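Local coordinates for DNA alpha-glucosyltransferase (Enterobacteria phage T4, PDB 1XV5), which is a phage-encoded DNA glucosyltransferase of the GT-B fold, built from two parallel-sheet domains that face each other, at residues Y97-K105 against L126-R134. Sequence-based numbering, arbitrary orientation.
Sequences YKKLLDNIK and LGLEETVRR
Tyr97 reaches Thr131 with its hydroxyl: OH donates to OG1 at 2.7 Å, the two side chains crossing at about a right angle. OG1 in turn donates to Gly127 O, 2.6 Å away, a two-bond chain ending at the N-cap carbonyl of helix 128-134. That carbonyl also takes Thr131 N, from the opposite face of its plane. Leu101 lays CG over one face of the Tyr97 ring and packs CD1 on Glu130 CB (3.8 Å), beside Thr131 OG1. Nearer the surface, Lys98 NZ and Glu130 OE2 form a salt bridge whose hydrogen bond is weak.

Follow-through belongs to Arg134. CB leaves its helix toward segment 97-105; CG is anti to the backbone N (chi1 172°), and the chain bends at chi2. CD lies 4.2 Å from Leu101 O. NE donates to a water that itself donates to Leu101 O and Ile104 O. NH1 has Ile108 O as its main acceptor and Lys105 O (3.1 Å) as a weak one, while NH2 pairs with Asp136.

The two helices run nearly parallel, 10° apart, packing against strand 78-83 of the seven-stranded sheet, as helices flanking a Rossmann-like domain do. In-plane bonds to Lys105 O and the water hold the guanidinium's orientation, and Asp136 probably balances its charge.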
ATOM      1  N   TYR A  97      -2.403  25.551  -2.206  1.00 24.48           N
ATOM      2  CA  TYR A  97      -2.943  24.309  -2.740  1.00 24.53           C
ATOM      3  C   TYR A  97      -4.397  24.550  -3.126  1.00 25.18           C
ATOM      4  O   TYR A  97      -4.848  24.119  -4.185  1.00 26.04           O
ATOM      5  CB  TYR A  97      -2.857  23.175  -1.714  1.00 24.25           C
ATOM      6  CG  TYR A  97      -3.587  21.930  -2.164  1.00 21.78           C
ATOM      7  CD1 TYR A  97      -4.807  21.569  -1.597  1.00 23.29           C
ATOM      8  CD2 TYR A  97      -3.091  21.148  -3.207  1.00 22.89           C
ATOM      9  CE1 TYR A  97      -5.519  20.462  -2.060  1.00 22.64           C
ATOM     10  CE2 TYR A  97      -3.797  20.041  -3.681  1.00 21.47           C
ATOM     11  CZ  TYR A  97      -5.011  19.707  -3.103  1.00 22.99           C
ATOM     12  OH  TYR A  97      -5.729  18.633  -3.581  1.00 24.01           O
ATOM     13  N   LYS A  98      -5.126  25.250  -2.264  1.00 26.42           N
ATOM     14  CA  LYS A  98      -6.523  25.552  -2.540  1.00 27.17           C
ATOM     15  C   LYS A  98      -6.626  26.459  -3.761  1.00 27.80           C
ATOM     16  O   LYS A  98      -7.559  26.331  -4.555  1.00 26.62           O
ATOM     17  CB  LYS A  98      -7.181  26.225  -1.333  1.00 29.12           C
ATOM     18  CG  LYS A  98      -7.321  25.317  -0.121  1.00 31.90           C
ATOM     19  CD  LYS A  98      -8.126  25.987   0.982  1.00 35.20           C
ATOM     20  CE  LYS A  98      -8.309  25.056   2.172  1.00 37.38           C
ATOM     21  NZ  LYS A  98      -9.155  25.664   3.239  1.00 40.03           N
ATOM     22  N   LYS A  99      -5.668  27.372  -3.912  1.00 27.35           N
ATOM     23  CA  LYS A  99      -5.670  28.280  -5.054  1.00 28.28           C
ATOM     24  C   LYS A  99      -5.437  27.472  -6.324  1.00 28.45           C
ATOM     25  O   LYS A  99      -6.026  27.752  -7.372  1.00 27.25           O
ATOM     26  CB  LYS A  99      -4.574  29.344  -4.920  1.00 29.25           C
ATOM     27  CG  LYS A  99      -4.704  30.451  -5.957  1.00 32.43           C
ATOM     28  CD  LYS A  99      -3.453  31.306  -6.086  1.00 34.46           C
ATOM     29  CE  LYS A  99      -3.089  32.022  -4.808  1.00 35.46           C
ATOM     30  NZ  LYS A  99      -1.851  32.828  -5.019  1.00 37.03           N
ATOM     31  N   LEU A 100      -4.570  26.469  -6.227  1.00 27.52           N
ATOM     32  CA  LEU A 100      -4.276  25.606  -7.365  1.00 28.14           C
ATOM     33  C   LEU A 100      -5.552  24.951  -7.872  1.00 26.72           C
ATOM     34  O   LEU A 100      -5.827  24.951  -9.072  1.00 26.06           O
ATOM     35  CB  LEU A 100      -3.285  24.509  -6.970  1.00 29.72           C
ATOM     36  CG  LEU A 100      -1.794  24.758  -7.172  1.00 32.91           C
ATOM     37  CD1 LEU A 100      -1.015  23.540  -6.684  1.00 33.35           C
ATOM     38  CD2 LEU A 100      -1.508  25.012  -8.646  1.00 33.77           C
ATOM     39  N   LEU A 101      -6.323  24.384  -6.949  1.00 26.57           N
ATOM     40  CA  LEU A 101      -7.572  23.717  -7.292  1.00 27.14           C
ATOM     41  C   LEU A 101      -8.517  24.657  -8.032  1.00 27.92           C
ATOM     42  O   LEU A 101      -9.103  24.287  -9.047  1.00 27.22           O
ATOM     43  CB  LEU A 101      -8.255  23.195  -6.028  1.00 25.67           C
ATOM     44  CG  LEU A 101      -7.514  22.108  -5.245  1.00 25.40           C
ATOM     45  CD1 LEU A 101      -8.287  21.785  -3.983  1.00 24.37           C
ATOM     46  CD2 LEU A 101      -7.350  20.862  -6.103  1.00 25.12           C
ATOM     47  N   ASP A 102      -8.658  25.875  -7.517  1.00 29.04           N
ATOM     48  CA  ASP A 102      -9.536  26.871  -8.123  1.00 30.21           C
ATOM     49  C   ASP A 102      -9.060  27.335  -9.494  1.00 29.75           C
ATOM     50  O   ASP A 102      -9.870  27.740 -10.328  1.00 30.21           O
ATOM     51  CB  ASP A 102      -9.664  28.095  -7.209  1.00 33.82           C
ATOM     52  CG  ASP A 102     -10.562  27.848  -6.013  1.00 38.76           C
ATOM     53  OD1 ASP A 102     -10.668  28.753  -5.157  1.00 41.23           O
ATOM     54  OD2 ASP A 102     -11.168  26.757  -5.928  1.00 42.36           O
ATOM     55  N   ASN A 103      -7.755  27.276  -9.734  1.00 28.82           N
ATOM     56  CA  ASN A 103      -7.213  27.734 -11.006  1.00 28.88           C
ATOM     57  C   ASN A 103      -6.810  26.672 -12.019  1.00 28.03           C
ATOM     58  O   ASN A 103      -6.212  26.991 -13.047  1.00 27.22           O
ATOM     59  CB  ASN A 103      -6.039  28.681 -10.759  1.00 30.99           C
ATOM     60  CG  ASN A 103      -6.475  29.987 -10.128  1.00 32.97           C
ATOM     61  OD1 ASN A 103      -6.757  30.050  -8.931  1.00 34.33           O
ATOM     62  ND2 ASN A 103      -6.556  31.032 -10.938  1.00 34.48           N
ATOM     63  N   ILE A 104      -7.128  25.412 -11.740  1.00 26.09           N
ATOM     64  CA  ILE A 104      -6.817  24.349 -12.691  1.00 26.63           C
ATOM     65  C   ILE A 104      -7.752  24.578 -13.873  1.00 25.69           C
ATOM     66  O   ILE A 104      -8.911  24.933 -13.678  1.00 25.34           O
ATOM     67  CB  ILE A 104      -7.121  22.956 -12.101  1.00 26.03           C
ATOM     68  CG1 ILE A 104      -6.192  22.674 -10.920  1.00 26.51           C
ATOM     69  CG2 ILE A 104      -6.968  21.892 -13.179  1.00 27.53           C
ATOM     70  CD1 ILE A 104      -6.590  21.455 -10.110  1.00 26.26           C
ATOM     71  N   LYS A 105      -7.260  24.383 -15.092  1.00 25.68           N
ATOM     72  CA  LYS A 105      -8.101  24.583 -16.266  1.00 26.79           C
ATOM     73  C   LYS A 105      -9.375  23.752 -16.148  1.00 27.35           C
ATOM     74  O   LYS A 105      -9.325  22.556 -15.857  1.00 26.62           O
ATOM     75  CB  LYS A 105      -7.344  24.211 -17.545  1.00 28.73           C
ATOM     76  CG  LYS A 105      -6.117  25.077 -17.796  1.00 31.28           C
ATOM     77  CD  LYS A 105      -5.646  25.020 -19.241  1.00 35.57           C
ATOM     78  CE  LYS A 105      -5.126  23.651 -19.620  1.00 38.55           C
ATOM     79  NZ  LYS A 105      -4.657  23.634 -21.032  1.00 42.57           N
ATOM     80  N   LEU A 126      -5.815  18.270   4.779  1.00 26.84           N
ATOM     81  CA  LEU A 126      -6.281  19.643   4.650  1.00 26.44           C
ATOM     82  C   LEU A 126      -6.666  19.845   3.191  1.00 25.86           C
ATOM     83  O   LEU A 126      -5.926  19.446   2.290  1.00 25.45           O
ATOM     84  CB  LEU A 126      -5.183  20.641   5.031  1.00 27.61           C
ATOM     85  CG  LEU A 126      -4.827  20.795   6.512  1.00 28.61           C
ATOM     86  CD1 LEU A 126      -3.708  21.816   6.661  1.00 28.18           C
ATOM     87  CD2 LEU A 126      -6.051  21.238   7.296  1.00 28.54           C
ATOM     88  N   GLY A 127      -7.829  20.446   2.962  1.00 24.88           N
ATOM     89  CA  GLY A 127      -8.275  20.693   1.604  1.00 24.85           C
ATOM     90  C   GLY A 127      -8.817  19.483   0.863  1.00 24.60           C
ATOM     91  O   GLY A 127      -8.950  19.515  -0.359  1.00 24.41           O
ATOM     92  N   LEU A 128      -9.134  18.414   1.585  1.00 24.31           N
ATOM     93  CA  LEU A 128      -9.670  17.221   0.936  1.00 24.43           C
ATOM     94  C   LEU A 128     -11.065  17.494   0.377  1.00 25.48           C
ATOM     95  O   LEU A 128     -11.412  17.024  -0.707  1.00 25.35           O
ATOM     96  CB  LEU A 128      -9.734  16.052   1.922  1.00 22.40           C
ATOM     97  CG  LEU A 128     -10.217  14.727   1.320  1.00 22.55           C
ATOM     98  CD1 LEU A 128      -9.339  14.350   0.132  1.00 20.62           C
ATOM     99  CD2 LEU A 128     -10.178  13.639   2.380  1.00 22.43           C
ATOM    100  N   GLU A 129     -11.862  18.258   1.119  1.00 25.50           N
ATOM    101  CA  GLU A 129     -13.213  18.587   0.679  1.00 25.71           C
ATOM    102  C   GLU A 129     -13.180  19.355  -0.634  1.00 24.95           C
ATOM    103  O   GLU A 129     -13.926  19.044  -1.561  1.00 23.40           O
ATOM    104  CB  GLU A 129     -13.949  19.416   1.739  1.00 27.86           C
ATOM    105  CG  GLU A 129     -15.373  19.779   1.330  1.00 31.52           C
ATOM    106  CD  GLU A 129     -16.126  20.576   2.384  1.00 34.34           C
ATOM    107  OE1 GLU A 129     -17.321  20.863   2.157  1.00 36.19           O
ATOM    108  OE2 GLU A 129     -15.534  20.914   3.431  1.00 37.08           O
ATOM    109  N   GLU A 130     -12.310  20.359  -0.710  1.00 25.34           N
ATOM    110  CA  GLU A 130     -12.188  21.169  -1.916  1.00 26.37           C
ATOM    111  C   GLU A 130     -11.694  20.322  -3.079  1.00 26.03           C
ATOM    112  O   GLU A 130     -12.072  20.537  -4.229  1.00 25.27           O
ATOM    113  CB  GLU A 130     -11.228  22.339  -1.681  1.00 28.74           C
ATOM    114  CG  GLU A 130     -11.781  23.410  -0.752  1.00 30.76           C
ATOM    115  CD  GLU A 130     -11.469  23.162   0.711  1.00 33.41           C
ATOM    116  OE1 GLU A 130     -11.357  21.989   1.121  1.00 32.09           O
ATOM    117  OE2 GLU A 130     -11.346  24.154   1.457  1.00 34.45           O
ATOM    118  N   THR A 131     -10.844  19.353  -2.766  1.00 25.16           N
ATOM    119  CA  THR A 131     -10.297  18.464  -3.777  1.00 23.12           C
ATOM    120  C   THR A 131     -11.416  17.592  -4.336  1.00 23.43           C
ATOM    121  O   THR A 131     -11.533  17.406  -5.552  1.00 23.18           O
ATOM    122  CB  THR A 131      -9.202  17.564  -3.172  1.00 23.73           C
ATOM    123  OG1 THR A 131      -8.178  18.386  -2.595  1.00 22.81           O
ATOM    124  CG2 THR A 131      -8.590  16.670  -4.244  1.00 21.18           C
ATOM    125  N   VAL A 132     -12.236  17.060  -3.438  1.00 23.72           N
ATOM    126  CA  VAL A 132     -13.351  16.206  -3.822  1.00 23.94           C
ATOM    127  C   VAL A 132     -14.377  16.960  -4.670  1.00 24.21           C
ATOM    128  O   VAL A 132     -14.920  16.412  -5.628  1.00 24.08           O
ATOM    129  CB  VAL A 132     -14.056  15.626  -2.572  1.00 24.88           C
ATOM    130  CG1 VAL A 132     -15.338  14.907  -2.971  1.00 23.67           C
ATOM    131  CG2 VAL A 132     -13.117  14.663  -1.854  1.00 24.96           C
ATOM    132  N   ARG A 133     -14.631  18.217  -4.325  1.00 24.29           N
ATOM    133  CA  ARG A 133     -15.607  19.013  -5.062  1.00 25.54           C
ATOM    134  C   ARG A 133     -15.167  19.354  -6.486  1.00 24.72           C
ATOM    135  O   ARG A 133     -16.004  19.561  -7.364  1.00 25.65           O
ATOM    136  CB  ARG A 133     -15.930  20.292  -4.287  1.00 28.03           C
ATOM    137  CG  ARG A 133     -16.628  20.027  -2.960  1.00 31.54           C
ATOM    138  CD  ARG A 133     -16.939  21.312  -2.206  1.00 35.55           C
ATOM    139  NE  ARG A 133     -17.599  21.043  -0.929  1.00 38.18           N
ATOM    140  CZ  ARG A 133     -18.839  20.583  -0.808  1.00 39.20           C
ATOM    141  NH1 ARG A 133     -19.570  20.341  -1.888  1.00 39.24           N
ATOM    142  NH2 ARG A 133     -19.348  20.357   0.396  1.00 40.73           N
ATOM    143  N   ARG A 134     -13.860  19.406  -6.715  1.00 22.13           N
ATOM    144  CA  ARG A 134     -13.340  19.716  -8.043  1.00 22.24           C
ATOM    145  C   ARG A 134     -13.219  18.454  -8.891  1.00 21.05           C
ATOM    146  O   ARG A 134     -13.255  18.510 -10.119  1.00 22.26           O
ATOM    147  CB  ARG A 134     -11.963  20.382  -7.936  1.00 20.79           C
ATOM    148  CG  ARG A 134     -11.260  20.578  -9.279  1.00 21.83           C
ATOM    149  CD  ARG A 134     -12.046  21.508 -10.192  1.00 23.42           C
ATOM    150  NE  ARG A 134     -11.429  21.662 -11.511  1.00 23.19           N
ATOM    151  CZ  ARG A 134     -11.483  20.757 -12.484  1.00 24.66           C
ATOM    152  NH1 ARG A 134     -10.889  20.996 -13.646  1.00 24.18           N
ATOM    153  NH2 ARG A 134     -12.134  19.615 -12.302  1.00 24.72           N
TER
HETATM  154  O   HOH W   1     -10.259  24.314 -11.412  1.00 42.49           O